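Local coordinates for mandelate racemase/muconate lactonizing enzyme-like protein (Rubrobacter xylanophilus DSM 9941, PDB 3CYJ), which is of unknown function but belongs to the mandelate racemase/muconate lactonizing enzyme family of the enolase superfamily and holds a sodium ion in its barrel domain, at residues Pro161-Lys166 and Glu187-Met192; Glu176-Ala181 and Arg213-Ser218. One frame throughout, in Å; residues are numbered along the deposited sequence.

Contact 1 (Pro161-Lys166 and Glu187-Met192); sequences PRVKMK and ESVELM
Arg162 and Glu190 sit side by side on neighbouring parallel strands, and Arg162 meets the Glu190 carboxylate with its aliphatic carbons, not with its guanidinium. Arg162 CB brushes Met192 SD at 4.2 Å. One bond on, Arg162 CG lies 3.3 Å from Glu190 OE1, and CD is still close to that oxygen. The chain then folds at chi3 (-55°), taking the guanidinium away from the carboxylate: Arg162 NE ends 5.2 Å from Glu190 OE1. Pro161 CG lies over one face of the guanidinium, nearer its edge than its middle, while NH2 donates to the carbonyl of Val134. Underneath, the backbones zip together in the parallel pattern, with Val163 N on Glu190 O (3.0 Å) and Met192 N on Val163 O (2.8 Å), flanked by Glu190 N to Pro161 O and Met165 N to Met192 O. On the opposite face Leu191 CD1 reaches Val163 CG2 and Met165 CG, 3.9 Å from each. The strands belong to a beta-alpha-beta unit of the barrel: strand 132-137 pairs with the far edge of 162-166, helices 145-157 and 174-185 close over the Val163 and Leu191 face, and Tyr135 packs against Arg162 and Met192.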
loop_
_atom_site.group_PDB
_atom_site.type_symbol
_atom_site.label_atom_id
_atom_site.label_comp_id
_atom_site.label_asym_id
_atom_site.label_seq_id
_atom_site.Cartn_x
_atom_site.Cartn_y
_atom_site.Cartn_z
ATOM N N PRO A 161 -31.562 15.765 22.695
ATOM C CA PRO A 161 -30.434 15.315 23.512
ATOM C C PRO A 161 -29.042 15.428 22.838
ATOM O O PRO A 161 -28.068 14.854 23.338
ATOM C CB PRO A 161 -30.792 13.849 23.799
ATOM C CG PRO A 161 -31.552 13.401 22.557
ATOM C CD PRO A 161 -32.187 14.645 21.958
ATOM N N ARG A 162 -28.970 16.210 21.751
ATOM C CA ARG A 162 -27.748 16.409 20.974
ATOM C C ARG A 162 -27.739 17.814 20.400
ATOM O O ARG A 162 -28.693 18.251 19.759
ATOM C CB ARG A 162 -27.675 15.419 19.816
ATOM C CG ARG A 162 -27.553 13.965 20.227
ATOM C CD ARG A 162 -28.056 12.963 19.114
ATOM N NE ARG A 162 -29.444 13.254 18.701
ATOM C CZ ARG A 162 -30.512 12.584 19.133
ATOM N NH1 ARG A 162 -30.358 11.587 19.998
ATOM N NH2 ARG A 162 -31.739 12.906 18.717
ATOM N N VAL A 163 -26.652 18.528 20.633
ATOM C CA VAL A 163 -26.522 19.861 20.090
ATOM C C VAL A 163 -25.152 20.068 19.451
ATOM O O VAL A 163 -24.116 19.541 19.981
ATOM C CB VAL A 163 -26.801 20.995 21.140
ATOM C CG1 VAL A 163 -28.263 20.979 21.620
ATOM C CG2 VAL A 163 -25.811 20.969 22.275
ATOM N N LYS A 164 -25.148 20.836 18.341
ATOM C CA LYS A 164 -23.887 21.262 17.690
ATOM C C LYS A 164 -23.625 22.776 17.686
ATOM O O LYS A 164 -24.521 23.583 17.490
ATOM C CB LYS A 164 -23.769 20.666 16.248
ATOM C CG LYS A 164 -22.353 20.709 15.607
ATOM C CD LYS A 164 -22.341 20.007 14.183
ATOM C CE LYS A 164 -22.942 20.969 13.135
ATOM N NZ LYS A 164 -23.106 20.437 11.773
ATOM N N MET A 165 -22.371 23.144 17.903
ATOM C CA MET A 165 -21.913 24.544 17.886
ATOM C C MET A 165 -20.655 24.729 16.965
ATOM O O MET A 165 -19.975 23.761 16.605
ATOM C CB MET A 165 -21.625 25.039 19.313
ATOM C CG MET A 165 -20.620 24.208 20.114
ATOM S SD MET A 165 -20.018 24.894 21.725
ATOM C CE MET A 165 -19.188 26.418 21.252
ATOM N N LYS A 166 -20.373 25.972 16.579
ATOM C CA LYS A 166 -19.178 26.307 15.827
ATOM C C LYS A 166 -17.973 26.630 16.705
ATOM O O LYS A 166 -18.093 27.216 17.782
ATOM C CB LYS A 166 -19.470 27.488 14.908
ATOM C CG LYS A 166 -20.764 27.386 14.084
ATOM C CD LYS A 166 -20.773 26.152 13.224
ATOM C CE LYS A 166 -21.609 26.375 11.988
ATOM N NZ LYS A 166 -22.034 25.075 11.447
ATOM N N GLU A 187 -24.473 17.334 31.776
ATOM C CA GLU A 187 -23.661 16.178 31.404
ATOM C C GLU A 187 -24.362 15.083 30.606
ATOM O O GLU A 187 -23.733 14.045 30.274
ATOM C CB GLU A 187 -23.048 15.543 32.657
ATOM C CG GLU A 187 -22.136 16.505 33.455
ATOM C CD GLU A 187 -20.889 16.962 32.674
ATOM O OE1 GLU A 187 -20.460 16.247 31.722
ATOM O OE2 GLU A 187 -20.340 18.043 33.020
ATOM N N SER A 188 -25.640 15.263 30.294
ATOM C CA SER A 188 -26.334 14.176 29.594
ATOM C C SER A 188 -26.827 14.594 28.209
ATOM O O SER A 188 -27.576 13.875 27.544
ATOM C CB SER A 188 -27.485 13.629 30.454
ATOM O OG SER A 188 -28.380 14.680 30.759
ATOM N N VAL A 189 -26.424 15.781 27.789
ATOM C CA VAL A 189 -26.628 16.197 26.414
ATOM C C VAL A 189 -25.283 16.072 25.663
ATOM O O VAL A 189 -24.233 16.508 26.144
ATOM C CB VAL A 189 -27.175 17.640 26.371
ATOM C CG1 VAL A 189 -27.183 18.188 24.958
ATOM C CG2 VAL A 189 -28.568 17.722 27.014
ATOM N N GLU A 190 -25.320 15.423 24.515
ATOM C CA GLU A 190 -24.151 15.288 23.671
ATOM C C GLU A 190 -23.741 16.629 23.065
ATOM O O GLU A 190 -24.572 17.346 22.480
ATOM C CB GLU A 190 -24.450 14.264 22.559
ATOM C CG GLU A 190 -23.230 13.815 21.772
ATOM C CD GLU A 190 -23.594 13.142 20.430
ATOM O OE1 GLU A 190 -24.631 12.396 20.429
ATOM O OE2 GLU A 190 -22.823 13.347 19.412
ATOM N N LEU A 191 -22.475 16.992 23.232
ATOM C CA LEU A 191 -22.010 18.249 22.640
ATOM C C LEU A 191 -21.113 18.025 21.420
ATOM O O LEU A 191 -20.070 17.407 21.539
ATOM C CB LEU A 191 -21.320 19.158 23.675
ATOM C CG LEU A 191 -20.828 20.534 23.205
ATOM C CD1 LEU A 191 -21.945 21.477 22.624
ATOM C CD2 LEU A 191 -19.988 21.227 24.264
ATOM N N MET A 192 -21.516 18.565 20.263
ATOM C CA MET A 192 -20.849 18.342 19.007
ATOM C C MET A 192 -20.253 19.666 18.522
ATOM O O MET A 192 -20.858 20.722 18.697
ATOM C CB MET A 192 -21.904 17.863 17.992
ATOM C CG MET A 192 -22.842 16.650 18.457
ATOM S SD MET A 192 -24.345 16.470 17.510
ATOM C CE MET A 192 -23.625 16.085 15.907
#

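Contact 2 (Glu176-Ala181 and Arg213-Ser218); sequences ERVRAA and REAGIS
The helical bond from Ala180 N to Glu176 O, 2.8 Å long, closes the turn that carries Val178 and Arg179 against Glu214 and Ala215 at the C-terminal end of the next helix. No hydrogen bond crosses between the two segments. Ala215 CB fits against the backbone of that turn, 3.6 Å from Val178 O and 4.0 Å from Val178 CB. With Val178 CG1 anti to the carbonyl carbon (chi1 -64°), CG2 falls between the backbone N and the carbonyl carbon, bears on the same methyl and also meets Glu214 OE1 at 4.0 Å. Helices 174-185 and 201-215 are consecutive outer helices of the enolase-type beta/alpha barrel, each leading from one parallel strand to the next, and here the flank of 174-185 meets the last turn of 201-215. Toward solvent, Arg179 lays its CG 3.6 Å from Glu214 O, and a bend at chi3 (-54°) brings its NH1 to within 3.9 Å of Glu214 CG. The guanidinium and carboxylate planes stand 65° apart, and Arg179 NH1 stays 4.8 Å from Glu214 OE2, so any attraction between the charges probably acts without direct contact. Deeper in, Phe211 adds to the cover of Val178, and Met165 of strand 162-166 touches it too. Beyond Ala215, whose carbonyl takes a hydrogen bond from Arg182 NH2, Gly216 adopts a positive phi and the chain turns toward strand 219-221.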
loop_
_atom_site.group_PDB
_atom_site.type_symbol
_atom_site.label_atom_id
_atom_site.label_comp_id
_atom_site.label_asym_id
_atom_site.label_seq_id
_atom_site.Cartn_x
_atom_site.Cartn_y
_atom_site.Cartn_z
ATOM N N GLU A 176 -13.392 28.659 26.658
ATOM C CA GLU A 176 -14.552 29.112 27.430
ATOM C C GLU A 176 -15.888 29.018 26.728
ATOM O O GLU A 176 -16.902 28.829 27.396
ATOM C CB GLU A 176 -14.357 30.455 28.135
ATOM C CG GLU A 176 -14.150 31.625 27.258
ATOM C CD GLU A 176 -14.211 32.964 28.060
ATOM O OE1 GLU A 176 -13.536 33.935 27.626
ATOM O OE2 GLU A 176 -14.920 33.039 29.116
ATOM N N ARG A 177 -15.919 29.108 25.393
ATOM C CA ARG A 177 -17.183 28.956 24.693
ATOM C C ARG A 177 -17.695 27.527 24.836
ATOM O O ARG A 177 -18.874 27.323 25.064
ATOM C CB ARG A 177 -17.072 29.394 23.225
ATOM C CG ARG A 177 -16.697 30.871 23.066
ATOM C CD ARG A 177 -16.658 31.336 21.623
ATOM N NE ARG A 177 -17.941 31.196 20.928
ATOM C CZ ARG A 177 -18.934 32.085 20.972
ATOM N NH1 ARG A 177 -18.799 33.197 21.714
ATOM N NH2 ARG A 177 -20.062 31.855 20.276
ATOM N N VAL A 178 -16.811 26.528 24.739
ATOM C CA VAL A 178 -17.260 25.137 24.930
ATOM C C VAL A 178 -17.608 24.816 26.395
ATOM O O VAL A 178 -18.565 24.099 26.666
ATOM C CB VAL A 178 -16.282 24.045 24.360
ATOM C CG1 VAL A 178 -16.173 24.155 22.837
ATOM C CG2 VAL A 178 -14.908 24.114 24.993
ATOM N N ARG A 179 -16.835 25.369 27.331
ATOM C CA ARG A 179 -17.162 25.266 28.761
ATOM C C ARG A 179 -18.515 25.873 29.101
ATOM O O ARG A 179 -19.281 25.263 29.838
ATOM C CB ARG A 179 -16.038 25.840 29.623
ATOM C CG ARG A 179 -14.886 24.811 29.716
ATOM C CD ARG A 179 -13.840 25.194 30.735
ATOM N NE ARG A 179 -13.370 26.545 30.462
ATOM C CZ ARG A 179 -12.128 26.825 30.056
ATOM N NH1 ARG A 179 -11.244 25.802 29.901
ATOM N NH2 ARG A 179 -11.783 28.120 29.833
ATOM N N ALA A 180 -18.811 27.038 28.521
ATOM C CA ALA A 180 -20.121 27.702 28.645
ATOM C C ALA A 180 -21.270 26.900 28.068
ATOM O O ALA A 180 -22.381 26.861 28.631
ATOM C CB ALA A 180 -20.100 29.109 27.981
ATOM N N ALA A 181 -21.018 26.273 26.927
ATOM C CA ALA A 181 -22.023 25.403 26.305
ATOM C C ALA A 181 -22.297 24.173 27.191
ATOM O O ALA A 181 -23.431 23.734 27.329
ATOM C CB ALA A 181 -21.567 24.985 24.844
ATOM N N ARG A 213 -11.215 17.123 26.710
ATOM C CA ARG A 213 -10.896 17.377 28.120
ATOM C C ARG A 213 -11.713 18.528 28.704
ATOM O O ARG A 213 -12.244 18.430 29.807
ATOM C CB ARG A 213 -9.411 17.696 28.298
ATOM C CG ARG A 213 -8.442 16.567 27.926
ATOM C CD ARG A 213 -6.950 16.927 28.251
ATOM N NE ARG A 213 -6.401 18.035 27.432
ATOM C CZ ARG A 213 -5.801 17.869 26.243
ATOM N NH1 ARG A 213 -5.332 18.923 25.542
ATOM N NH2 ARG A 213 -5.686 16.638 25.751
ATOM N N GLU A 214 -11.798 19.620 27.958
ATOM C CA GLU A 214 -12.464 20.838 28.412
ATOM C C GLU A 214 -13.961 20.650 28.573
ATOM O O GLU A 214 -14.540 21.203 29.489
ATOM C CB GLU A 214 -12.209 21.992 27.435
ATOM C CG GLU A 214 -10.913 22.648 27.673
ATOM C CD GLU A 214 -10.269 23.223 26.432
ATOM O OE1 GLU A 214 -11.002 23.552 25.456
ATOM O OE2 GLU A 214 -9.005 23.332 26.452
ATOM N N ALA A 215 -14.609 19.912 27.666
ATOM C CA ALA A 215 -16.083 19.843 27.716
ATOM C C ALA A 215 -16.641 18.524 27.307
ATOM O O ALA A 215 -17.849 18.427 27.107
ATOM C CB ALA A 215 -16.760 20.944 26.886
ATOM N N GLY A 216 -15.807 17.510 27.154
ATOM C CA GLY A 216 -16.340 16.183 26.844
ATOM C C GLY A 216 -17.077 16.049 25.501
ATOM O O GLY A 216 -18.140 15.406 25.418
ATOM N N ILE A 217 -16.527 16.626 24.433
ATOM C CA ILE A 217 -17.223 16.563 23.129
ATOM C C ILE A 217 -17.213 15.156 22.504
ATOM O O ILE A 217 -16.317 14.322 22.774
ATOM C CB ILE A 217 -16.653 17.586 22.103
ATOM C CG1 ILE A 217 -15.206 17.192 21.721
ATOM C CG2 ILE A 217 -16.790 19.073 22.663
ATOM C CD1 ILE A 217 -14.748 17.693 20.349
ATOM N N SER A 218 -18.191 14.915 21.627
ATOM C CA SER A 218 -18.341 13.604 21.021
ATOM C C SER A 218 -18.224 13.621 19.524
ATOM O O SER A 218 -18.372 12.570 18.877
ATOM C CB SER A 218 -19.752 13.066 21.346
ATOM O OG SER A 218 -19.977 13.265 22.722
#

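How the contacts relate
Both contacts belong to one sector of the barrel, their centres 9 Å apart: contact 1 pairs two strands of the wall and contact 2 two of the helices outside it. Helix 174-185 connects the two strands of contact 1 along the chain. Two places tie the layers together: Met165 SD packs 3.5 Å from Ala181 CB, and Leu191 O lies 3.1 Å from Ser218 N, probably a hydrogen bond, where the chain leaving contact 2 joins the sheet. The sodium ion, held by Asp194, Glu221 and Glu222, belongs to the strand side: the side chain of Lys164 in contact 1 lies about 5 Å from the ion and forms a salt bridge with Glu221.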